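3'3'-cGAMP-specific phosphodiesterase 3 (Vibrio cholerae O1 biovar El Tor str. N16961, PDB 5Z7C) is a largely helical, single-chain member of the HD-domain phosphodiesterase family, with two regions of HD-family sequence following one another along the chain. Local coordinates at residues A[70-75]-A[200-205]; A[167-172]-A[185-190]; A[58-63]-A[192-197]. The protein carries 2 engineered substitutions. All blocks are in the same frame, centred on the assembly; numbering follows the deposited sequence.

Contact 1: A[70-75]-A[200-205]; sequences FTLLLK and LLAQVF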
loop_
_atom_site.group_PDB
_atom_site.type_symbol
_atom_site.label_atom_id
_atom_site.label_comp_id
_atom_site.label_asym_id
_atom_site.label_seq_id
_atom_site.Cartn_x
_atom_site.Cartn_y
_atom_site.Cartn_z
ATOM N N PHE A 70 -10.211 -8.882 7.061
ATOM C CA PHE A 70 -8.824 -8.632 6.838
ATOM C C PHE A 70 -8.195 -9.378 5.679
ATOM O O PHE A 70 -7.399 -8.828 4.967
ATOM C CB PHE A 70 -8.067 -8.672 8.147
ATOM C CG PHE A 70 -8.452 -7.559 9.060
ATOM C CD1 PHE A 70 -8.173 -6.277 8.741
ATOM C CD2 PHE A 70 -9.139 -7.793 10.204
ATOM C CE1 PHE A 70 -8.543 -5.278 9.547
ATOM C CE2 PHE A 70 -9.502 -6.778 11.002
ATOM C CZ PHE A 70 -9.208 -5.530 10.670
ATOM N N THR A 71 -8.600 -10.612 5.455
ATOM C CA THR A 71 -8.037 -11.374 4.378
ATOM C C THR A 71 -8.356 -10.609 3.132
ATOM O O THR A 71 -7.525 -10.466 2.279
ATOM C CB THR A 71 -8.674 -12.757 4.307
ATOM O OG1 THR A 71 -8.191 -13.548 5.368
ATOM C CG2 THR A 71 -8.312 -13.459 3.078
ATOM N N LEU A 72 -9.568 -10.115 3.028
ATOM C CA LEU A 72 -9.969 -9.414 1.839
ATOM C C LEU A 72 -9.186 -8.163 1.611
ATOM O O LEU A 72 -8.845 -7.849 0.512
ATOM C CB LEU A 72 -11.432 -9.046 1.918
ATOM C CG LEU A 72 -12.419 -10.186 1.816
ATOM C CD1 LEU A 72 -13.711 -9.767 2.367
ATOM C CD2 LEU A 72 -12.593 -10.592 0.399
ATOM N N LEU A 73 -8.978 -7.403 2.658
ATOM C CA LEU A 73 -8.225 -6.174 2.605
ATOM C C LEU A 73 -6.767 -6.358 2.287
ATOM O O LEU A 73 -6.179 -5.586 1.602
ATOM C CB LEU A 73 -8.386 -5.438 3.922
ATOM C CG LEU A 73 -9.739 -4.906 4.351
ATOM C CD1 LEU A 73 -9.692 -4.365 5.700
ATOM C CD2 LEU A 73 -10.209 -3.876 3.432
ATOM N N LEU A 74 -6.196 -7.412 2.798
ATOM C CA LEU A 74 -4.786 -7.654 2.720
ATOM C C LEU A 74 -4.370 -8.654 1.676
ATOM O O LEU A 74 -3.285 -9.160 1.742
ATOM C CB LEU A 74 -4.303 -8.171 4.044
ATOM C CG LEU A 74 -4.215 -7.187 5.181
ATOM C CD1 LEU A 74 -3.780 -7.931 6.371
ATOM C CD2 LEU A 74 -3.229 -6.155 4.843
ATOM N N LYS A 75 -5.212 -8.942 0.714
ATOM C CA LYS A 75 -4.919 -10.009 -0.215
ATOM C C LYS A 75 -3.671 -9.777 -1.047
ATOM O O LYS A 75 -2.929 -10.687 -1.336
ATOM C CB LYS A 75 -6.117 -10.296 -1.095
ATOM C CG LYS A 75 -6.449 -9.212 -2.006
ATOM C CD LYS A 75 -7.869 -9.298 -2.413
ATOM C CE LYS A 75 -8.034 -9.017 -3.854
ATOM N NZ LYS A 75 -7.973 -7.584 -4.130
ATOM N N LEU A 200 -10.927 -14.658 -3.842
ATOM C CA LEU A 200 -10.616 -14.724 -5.246
ATOM C C LEU A 200 -11.820 -14.435 -6.071
ATOM O O LEU A 200 -11.767 -13.727 -7.042
ATOM C CB LEU A 200 -10.099 -16.101 -5.594
ATOM C CG LEU A 200 -9.772 -16.418 -7.046
ATOM C CD1 LEU A 200 -8.688 -15.533 -7.444
ATOM C CD2 LEU A 200 -9.349 -17.819 -7.247
ATOM N N LEU A 201 -12.918 -15.020 -5.675
ATOM C CA LEU A 201 -14.143 -14.812 -6.370
ATOM C C LEU A 201 -14.543 -13.380 -6.286
ATOM O O LEU A 201 -14.951 -12.786 -7.255
ATOM C CB LEU A 201 -15.208 -15.663 -5.742
ATOM C CG LEU A 201 -16.623 -15.332 -6.148
ATOM C CD1 LEU A 201 -16.725 -15.164 -7.597
ATOM C CD2 LEU A 201 -17.474 -16.420 -5.701
ATOM N N ALA A 202 -14.415 -12.814 -5.108
ATOM C CA ALA A 202 -14.816 -11.453 -4.914
ATOM C C ALA A 202 -13.996 -10.596 -5.795
ATOM O O ALA A 202 -14.484 -9.671 -6.386
ATOM C CB ALA A 202 -14.573 -11.074 -3.538
ATOM N N GLN A 203 -12.716 -10.897 -5.840
ATOM C CA GLN A 203 -11.772 -10.105 -6.586
ATOM C C GLN A 203 -12.008 -10.091 -8.065
ATOM O O GLN A 203 -11.957 -9.061 -8.683
ATOM C CB GLN A 203 -10.398 -10.656 -6.317
ATOM C CG GLN A 203 -9.317 -10.062 -7.125
ATOM C CD GLN A 203 -8.140 -10.936 -7.150
ATOM O OE1 GLN A 203 -7.665 -11.365 -6.123
ATOM N NE2 GLN A 203 -7.655 -11.226 -8.322
ATOM N N VAL A 204 -12.211 -11.255 -8.644
ATOM C CA VAL A 204 -12.417 -11.338 -10.066
ATOM C C VAL A 204 -13.666 -10.600 -10.415
ATOM O O VAL A 204 -13.714 -9.907 -11.395
ATOM C CB VAL A 204 -12.529 -12.768 -10.510
ATOM C CG1 VAL A 204 -12.791 -12.838 -11.952
ATOM C CG2 VAL A 204 -11.282 -13.482 -10.189
ATOM N N PHE A 205 -14.679 -10.743 -9.598
ATOM C CA PHE A 205 -15.942 -10.144 -9.912
ATOM C C PHE A 205 -15.840 -8.662 -9.989
ATOM O O PHE A 205 -16.444 -8.051 -10.835
ATOM C CB PHE A 205 -16.962 -10.497 -8.868
ATOM C CG PHE A 205 -18.276 -9.884 -9.110
ATOM C CD1 PHE A 205 -19.153 -10.437 -9.985
ATOM C CD2 PHE A 205 -18.636 -8.749 -8.470
ATOM C CE1 PHE A 205 -20.353 -9.868 -10.203
ATOM C CE2 PHE A 205 -19.835 -8.190 -8.696
ATOM C CZ PHE A 205 -20.689 -8.751 -9.564
#

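Contact 2: A[167-172]-A[185-190]; sequences VAQGIH and EQRKGE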
loop_
_atom_site.group_PDB
_atom_site.type_symbol
_atom_site.label_atom_id
_atom_site.label_comp_id
_atom_site.label_asym_id
_atom_site.label_seq_id
_atom_site.Cartn_x
_atom_site.Cartn_y
_atom_site.Cartn_z
ATOM N N VAL A 167 -6.102 -16.020 8.592
ATOM C CA VAL A 167 -5.970 -14.909 7.678
ATOM C C VAL A 167 -4.765 -15.068 6.802
ATOM O O VAL A 167 -4.817 -14.841 5.636
ATOM C CB VAL A 167 -5.850 -13.586 8.429
ATOM C CG1 VAL A 167 -5.711 -12.461 7.481
ATOM C CG2 VAL A 167 -7.041 -13.364 9.228
ATOM N N ALA A 168 -3.657 -15.429 7.391
ATOM C CA ALA A 168 -2.449 -15.600 6.646
ATOM C C ALA A 168 -2.644 -16.715 5.683
ATOM O O ALA A 168 -2.242 -16.654 4.546
ATOM C CB ALA A 168 -1.368 -15.939 7.563
ATOM N N GLN A 169 -3.273 -17.753 6.157
ATOM C CA GLN A 169 -3.551 -18.853 5.316
ATOM C C GLN A 169 -4.830 -18.400 4.790
ATOM O O GLN A 169 -5.776 -18.279 5.532
ATOM C CB GLN A 169 -3.789 -20.047 6.189
ATOM C CG GLN A 169 -3.967 -21.283 5.440
ATOM C CD GLN A 169 -2.672 -21.794 4.939
ATOM O OE1 GLN A 169 -1.657 -21.630 5.592
ATOM N NE2 GLN A 169 -2.684 -22.409 3.766
ATOM N N GLY A 170 -4.865 -18.060 3.537
ATOM C CA GLY A 170 -6.079 -17.523 3.009
ATOM C C GLY A 170 -5.757 -16.204 2.442
ATOM O O GLY A 170 -6.611 -15.534 1.948
ATOM N N ILE A 171 -4.510 -15.818 2.551
ATOM C CA ILE A 171 -3.942 -14.826 1.684
ATOM C C ILE A 171 -3.063 -15.722 0.836
ATOM O O ILE A 171 -2.884 -15.505 -0.331
ATOM C CB ILE A 171 -3.101 -13.852 2.459
ATOM C CG1 ILE A 171 -4.006 -12.921 3.230
ATOM C CG2 ILE A 171 -2.333 -13.013 1.551
ATOM C CD1 ILE A 171 -3.286 -11.918 4.009
ATOM N N HIS A 172 -2.505 -16.733 1.463
ATOM C CA HIS A 172 -1.597 -17.670 0.852
ATOM C C HIS A 172 -2.173 -18.509 -0.247
ATOM O O HIS A 172 -1.501 -18.826 -1.196
ATOM C CB HIS A 172 -1.067 -18.593 1.911
ATOM C CG HIS A 172 -0.060 -19.566 1.407
ATOM N ND1 HIS A 172 1.209 -19.654 1.925
ATOM C CD2 HIS A 172 -0.132 -20.494 0.433
ATOM C CE1 HIS A 172 1.877 -20.594 1.291
ATOM N NE2 HIS A 172 1.082 -21.127 0.390
ATOM N N GLU A 185 -0.015 -24.463 -4.602
ATOM C CA GLU A 185 -0.079 -25.820 -4.118
ATOM C C GLU A 185 -1.019 -26.748 -4.846
ATOM O O GLU A 185 -1.075 -27.917 -4.533
ATOM C CB GLU A 185 -0.451 -25.824 -2.656
ATOM C CG GLU A 185 0.647 -25.495 -1.730
ATOM C CD GLU A 185 0.141 -25.333 -0.343
ATOM O OE1 GLU A 185 -0.877 -24.658 -0.172
ATOM O OE2 GLU A 185 0.741 -25.879 0.582
ATOM N N GLN A 186 -1.762 -26.240 -5.801
ATOM C CA GLN A 186 -2.674 -27.080 -6.512
ATOM C C GLN A 186 -3.687 -27.763 -5.611
ATOM O O GLN A 186 -3.981 -28.925 -5.771
ATOM C CB GLN A 186 -1.881 -28.102 -7.269
ATOM C CG GLN A 186 -1.374 -27.591 -8.570
ATOM C CD GLN A 186 -0.107 -26.819 -8.421
ATOM O OE1 GLN A 186 0.806 -27.238 -7.732
ATOM N NE2 GLN A 186 -0.038 -25.682 -9.071
ATOM N N ARG A 187 -4.212 -27.017 -4.659
ATOM C CA ARG A 187 -5.305 -27.451 -3.827
ATOM C C ARG A 187 -6.578 -27.434 -4.601
ATOM O O ARG A 187 -6.761 -26.605 -5.472
ATOM C CB ARG A 187 -5.475 -26.505 -2.672
ATOM C CG ARG A 187 -4.457 -26.630 -1.617
ATOM C CD ARG A 187 -4.705 -25.614 -0.574
ATOM N NE ARG A 187 -3.603 -25.553 0.343
ATOM C CZ ARG A 187 -3.541 -26.260 1.449
ATOM N NH1 ARG A 187 -4.532 -27.058 1.760
ATOM N NH2 ARG A 187 -2.499 -26.167 2.242
ATOM N N LYS A 188 -7.483 -28.353 -4.280
ATOM C CA LYS A 188 -8.762 -28.437 -4.979
ATOM C C LYS A 188 -9.939 -28.553 -4.014
ATOM O O LYS A 188 -9.837 -29.193 -2.969
ATOM C CB LYS A 188 -8.762 -29.620 -5.952
ATOM C CG LYS A 188 -7.874 -30.776 -5.523
ATOM C CD LYS A 188 -7.683 -31.774 -6.652
ATOM C CE LYS A 188 -7.004 -31.130 -7.849
ATOM N NZ LYS A 188 -7.140 -31.960 -9.078
ATOM N N GLY A 189 -11.058 -27.945 -4.393
ATOM C CA GLY A 189 -12.281 -28.025 -3.616
ATOM C C GLY A 189 -12.199 -27.349 -2.264
ATOM O O GLY A 189 -11.926 -26.151 -2.169
ATOM N N GLU A 190 -12.441 -28.123 -1.213
ATOM C CA GLU A 190 -12.437 -27.609 0.114
ATOM C C GLU A 190 -11.120 -27.807 0.799
ATOM O O GLU A 190 -10.989 -27.592 1.984
ATOM C CB GLU A 190 -13.574 -28.231 0.887
ATOM C CG GLU A 190 -14.885 -27.965 0.227
ATOM C CD GLU A 190 -16.049 -28.439 1.020
ATOM O OE1 GLU A 190 -16.246 -27.968 2.137
ATOM O OE2 GLU A 190 -16.796 -29.274 0.518
#

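Contact 3: A[58-63]-A[192-197]; sequences LELSEP and IPLFSR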
loop_
_atom_site.group_PDB
_atom_site.type_symbol
_atom_site.label_atom_id
_atom_site.label_comp_id
_atom_site.label_asym_id
_atom_site.label_seq_id
_atom_site.Cartn_x
_atom_site.Cartn_y
_atom_site.Cartn_z
ATOM N N LEU A 58 -23.101 -17.018 4.524
ATOM C CA LEU A 58 -22.747 -18.378 4.816
ATOM C C LEU A 58 -22.853 -18.639 6.274
ATOM O O LEU A 58 -22.418 -19.665 6.737
ATOM C CB LEU A 58 -21.333 -18.675 4.382
ATOM C CG LEU A 58 -20.954 -18.358 2.952
ATOM C CD1 LEU A 58 -19.556 -18.730 2.771
ATOM C CD2 LEU A 58 -21.794 -19.139 2.037
ATOM N N GLU A 59 -23.432 -17.702 6.994
ATOM C CA GLU A 59 -23.609 -17.881 8.410
ATOM C C GLU A 59 -22.299 -18.151 9.119
ATOM O O GLU A 59 -22.193 -19.049 9.933
ATOM C CB GLU A 59 -24.562 -19.038 8.643
ATOM C CG GLU A 59 -26.016 -18.659 8.679
ATOM C CD GLU A 59 -26.855 -19.734 9.313
ATOM O OE1 GLU A 59 -27.030 -20.790 8.682
ATOM O OE2 GLU A 59 -27.323 -19.527 10.450
ATOM N N LEU A 60 -21.297 -17.357 8.819
ATOM C CA LEU A 60 -20.026 -17.514 9.479
ATOM C C LEU A 60 -20.063 -16.994 10.892
ATOM O O LEU A 60 -20.885 -16.185 11.232
ATOM C CB LEU A 60 -18.945 -16.815 8.693
ATOM C CG LEU A 60 -18.906 -17.183 7.227
ATOM C CD1 LEU A 60 -17.948 -16.286 6.541
ATOM C CD2 LEU A 60 -18.438 -18.578 7.126
ATOM N N SER A 61 -19.147 -17.453 11.710
ATOM C CA SER A 61 -18.995 -16.931 13.039
ATOM C C SER A 61 -18.338 -15.582 13.017
ATOM O O SER A 61 -17.680 -15.230 12.073
ATOM C CB SER A 61 -18.227 -17.890 13.904
ATOM O OG SER A 61 -16.855 -17.681 13.845
ATOM N N GLU A 62 -18.505 -14.830 14.081
ATOM C CA GLU A 62 -18.044 -13.465 14.118
ATOM C C GLU A 62 -16.564 -13.420 13.972
ATOM O O GLU A 62 -16.041 -12.540 13.320
ATOM C CB GLU A 62 -18.436 -12.808 15.427
ATOM C CG GLU A 62 -19.895 -12.678 15.625
ATOM C CD GLU A 62 -20.522 -11.778 14.625
ATOM O OE1 GLU A 62 -19.839 -10.923 14.083
ATOM O OE2 GLU A 62 -21.720 -11.908 14.369
ATOM N N PRO A 63 -15.873 -14.370 14.552
ATOM C CA PRO A 63 -14.442 -14.418 14.383
ATOM C C PRO A 63 -14.092 -14.642 12.948
ATOM O O PRO A 63 -13.160 -14.071 12.481
ATOM C CB PRO A 63 -14.061 -15.614 15.215
ATOM C CG PRO A 63 -14.960 -15.582 16.264
ATOM C CD PRO A 63 -16.265 -15.187 15.692
ATOM N N ILE A 192 -8.986 -25.964 -0.373
ATOM C CA ILE A 192 -8.788 -24.542 -0.376
ATOM C C ILE A 192 -9.475 -23.871 0.773
ATOM O O ILE A 192 -10.639 -24.106 1.010
ATOM C CB ILE A 192 -9.400 -23.943 -1.594
ATOM C CG1 ILE A 192 -8.947 -24.701 -2.824
ATOM C CG2 ILE A 192 -9.027 -22.502 -1.692
ATOM C CD1 ILE A 192 -9.418 -24.092 -4.078
ATOM N N PRO A 193 -8.812 -22.946 1.428
ATOM C CA PRO A 193 -9.441 -22.233 2.522
ATOM C C PRO A 193 -10.615 -21.412 2.069
ATOM O O PRO A 193 -10.638 -20.925 0.984
ATOM C CB PRO A 193 -8.315 -21.349 3.003
ATOM C CG PRO A 193 -7.182 -22.190 2.856
ATOM C CD PRO A 193 -7.358 -22.876 1.559
ATOM N N LEU A 194 -11.608 -21.299 2.918
ATOM C CA LEU A 194 -12.828 -20.633 2.559
ATOM C C LEU A 194 -12.612 -19.183 2.250
ATOM O O LEU A 194 -13.253 -18.644 1.382
ATOM C CB LEU A 194 -13.861 -20.806 3.653
ATOM C CG LEU A 194 -15.159 -20.051 3.460
ATOM C CD1 LEU A 194 -15.949 -20.624 2.376
ATOM C CD2 LEU A 194 -15.919 -20.115 4.692
ATOM N N PHE A 195 -11.716 -18.544 2.972
ATOM C CA PHE A 195 -11.471 -17.139 2.744
ATOM C C PHE A 195 -10.906 -16.847 1.378
ATOM O O PHE A 195 -11.317 -15.932 0.720
ATOM C CB PHE A 195 -10.602 -16.552 3.848
ATOM C CG PHE A 195 -11.207 -16.653 5.210
ATOM C CD1 PHE A 195 -12.542 -16.800 5.370
ATOM C CD2 PHE A 195 -10.433 -16.626 6.321
ATOM C CE1 PHE A 195 -13.068 -16.917 6.593
ATOM C CE2 PHE A 195 -10.975 -16.744 7.535
ATOM C CZ PHE A 195 -12.285 -16.886 7.667
ATOM N N SER A 196 -9.977 -17.657 0.939
ATOM C CA SER A 196 -9.404 -17.512 -0.374
ATOM C C SER A 196 -10.409 -17.702 -1.463
ATOM O O SER A 196 -10.370 -17.032 -2.460
ATOM C CB SER A 196 -8.301 -18.502 -0.527
ATOM O OG SER A 196 -7.509 -18.499 0.623
ATOM N N ARG A 197 -11.320 -18.626 -1.270
ATOM C CA ARG A 197 -12.349 -18.855 -2.233
ATOM C C ARG A 197 -13.233 -17.654 -2.359
ATOM O O ARG A 197 -13.604 -17.268 -3.433
ATOM C CB ARG A 197 -13.162 -20.061 -1.819
ATOM C CG ARG A 197 -12.814 -21.322 -2.554
ATOM C CD ARG A 197 -12.477 -22.402 -1.611
ATOM N NE ARG A 197 -13.666 -22.872 -0.953
ATOM C CZ ARG A 197 -13.677 -23.566 0.164
ATOM N NH1 ARG A 197 -12.550 -23.874 0.755
ATOM N NH2 ARG A 197 -14.815 -23.958 0.674
#

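Contact 1: A[70-75]-A[200-205]
The end of helix 62-73 faces helix 194-211 across a CA–CA separation of 8.6 Å between L72 and A202, too wide for backbone contact, and two pairs of side chains span the gap. L72 and A202 make the apolar half: the methyl CD2 of L72 comes to 4.4 Å from CB of A202, a loose touch between a leucine branch and a side chain of a single carbon. The other half is K75 against Q203. L74 is the first residue to leave helical geometry, and K75 comes next, with CG between its own backbone N and carbonyl carbon (chi1 67°). Bends at the third and fourth torsions then carry the aliphatic end of the lysine obliquely over the extended Q203 chain. CE of K75 does the touching, 3.3 Å from OE1 and 3.7 Å from CG of Q203, also lying close to CB and CD. NZ is not bonded to the amide, its nearest atom there being CG of Q203 at 4.1 Å; the ammonium group instead finds a hydrogen-bond partner in a residue adjoining one of the segments. The lysine thus offers Q203 its methylene surface, while H43 and C47 of helix 43-56 touch the same side chain. F205 also rests on helix 43-56, through I50, so that helix is shared by both segments. Judged against the second HD region of this chain, K75 probably stands where the histidine of the HD signature would be, and this buried helix-to-helix packing belongs to the helical core of an HD domain.

Contact 2: A[167-172]-A[185-190]
The loop that joins helix 165-168 to helix 194-211 folds back beside the turn that follows the shorter helix, and its 185-190 part follows what sequence suggests is a degenerate counterpart of the GYP loop of HD-GYP proteins. Two polar side chains on each side meet without a hydrogen bond between the segments. NE2 of Q169 lies 4.1 Å from NH2 of R187, and NE2 of H172 lies 4.1 Å from OE1 of E185. Q169 reaches the arginine by a bend at its second torsion (chi2 76°), and the two chains cross at about a right angle with the amide and guanidinium planes 70° apart. The H172 ring and the E185 carboxylate are also skewed, by 49°. Within the loop, R187 and E185 form a salt bridge: NE of R187 gives a 2.9 Å hydrogen bond to OE1 of E185, met from above the carboxylate plane, and NH2 of R187 adds a weak one of 3.3 Å to the same oxygen. With H172 nearby, that carboxylate could, if the imidazole were protonated, also feel a second positive charge. R187 is further placed by a weak bond from NH1 to A191 O and by contacts with S173 and E176. In the turn after the helix, the carbonyl O of A168 accepts from N of I171 and N of H172, each at 3.1 Å, while G170 takes a positive phi. Such a polar, solvent-facing meeting of a helix-ending turn with the loop that follows it is part of the surface of the first HD-family region.

Contact 3: A[58-63]-A[192-197]
The two segments come no closer than 10.4 Å between CA atoms, at L58 and L194, and each leads from an extended or turning approach into the first turn of a helix. Everything that touches across them does so through L194. Its CG stands anti to the backbone N (chi1 175°), which turns the forked end of the leucine toward the 58-63 segment and presents one methyl to each of two partners. CD1 of L194 meets CD1 of L58 at 4.1 Å, the two chains reaching for each other tip to tip. CD2 of L194 meets CD2 of L60 at 3.8 Å, a slanting contact in which neither chain runs along the other. Between L58 and L60, E59 takes positive phi and turns the chain.

This small leucine cluster sits where two helices of the first, HD-like half begin, and each start has its own N-cap residue. S61 precedes helix 62-73: its side chain caps a backbone N just past the segment and its own N is bonded to OE1 of E64, consistent with a capping box. P193 precedes helix 194-211, whose first turn is closed by a 3.3 Å bond from R197 N to P193 O. The F195 ring approaches the 58-63 segment without touching it, and CE1 of F195 stays 4.9 Å from CD1 of L60; the ring packs instead on D67, L68 and T71, further along helix 62-73. L58 also leans on L233 of helix 231-242, which carries the apolar patch on to a third helix, and L60 touches L65 in the first turn of helix 62-73.

Overall arrangement
From the N terminus, the chain first supplies 58-63 and 70-75, the beginning and the end of helix 62-73, then 167-172 and 185-190, and lastly 192-197 and 200-205 on helix 194-211. Contact 3 joins the starts of helices 62-73 and 194-211 and contact 1 lies further along both, so the two long loops they close cross in sequence. Contact 2 closes a short loop of twelve residues nested inside both. The centres of the three contacts lie about 12 to 13 Å apart on the same side of the chain's centre. T71 packs against V167, G170 and F195, and G170 meets S196, so helix 62-73, helix 165-168 with its following turn and helix 194-211 form one connected packing unit.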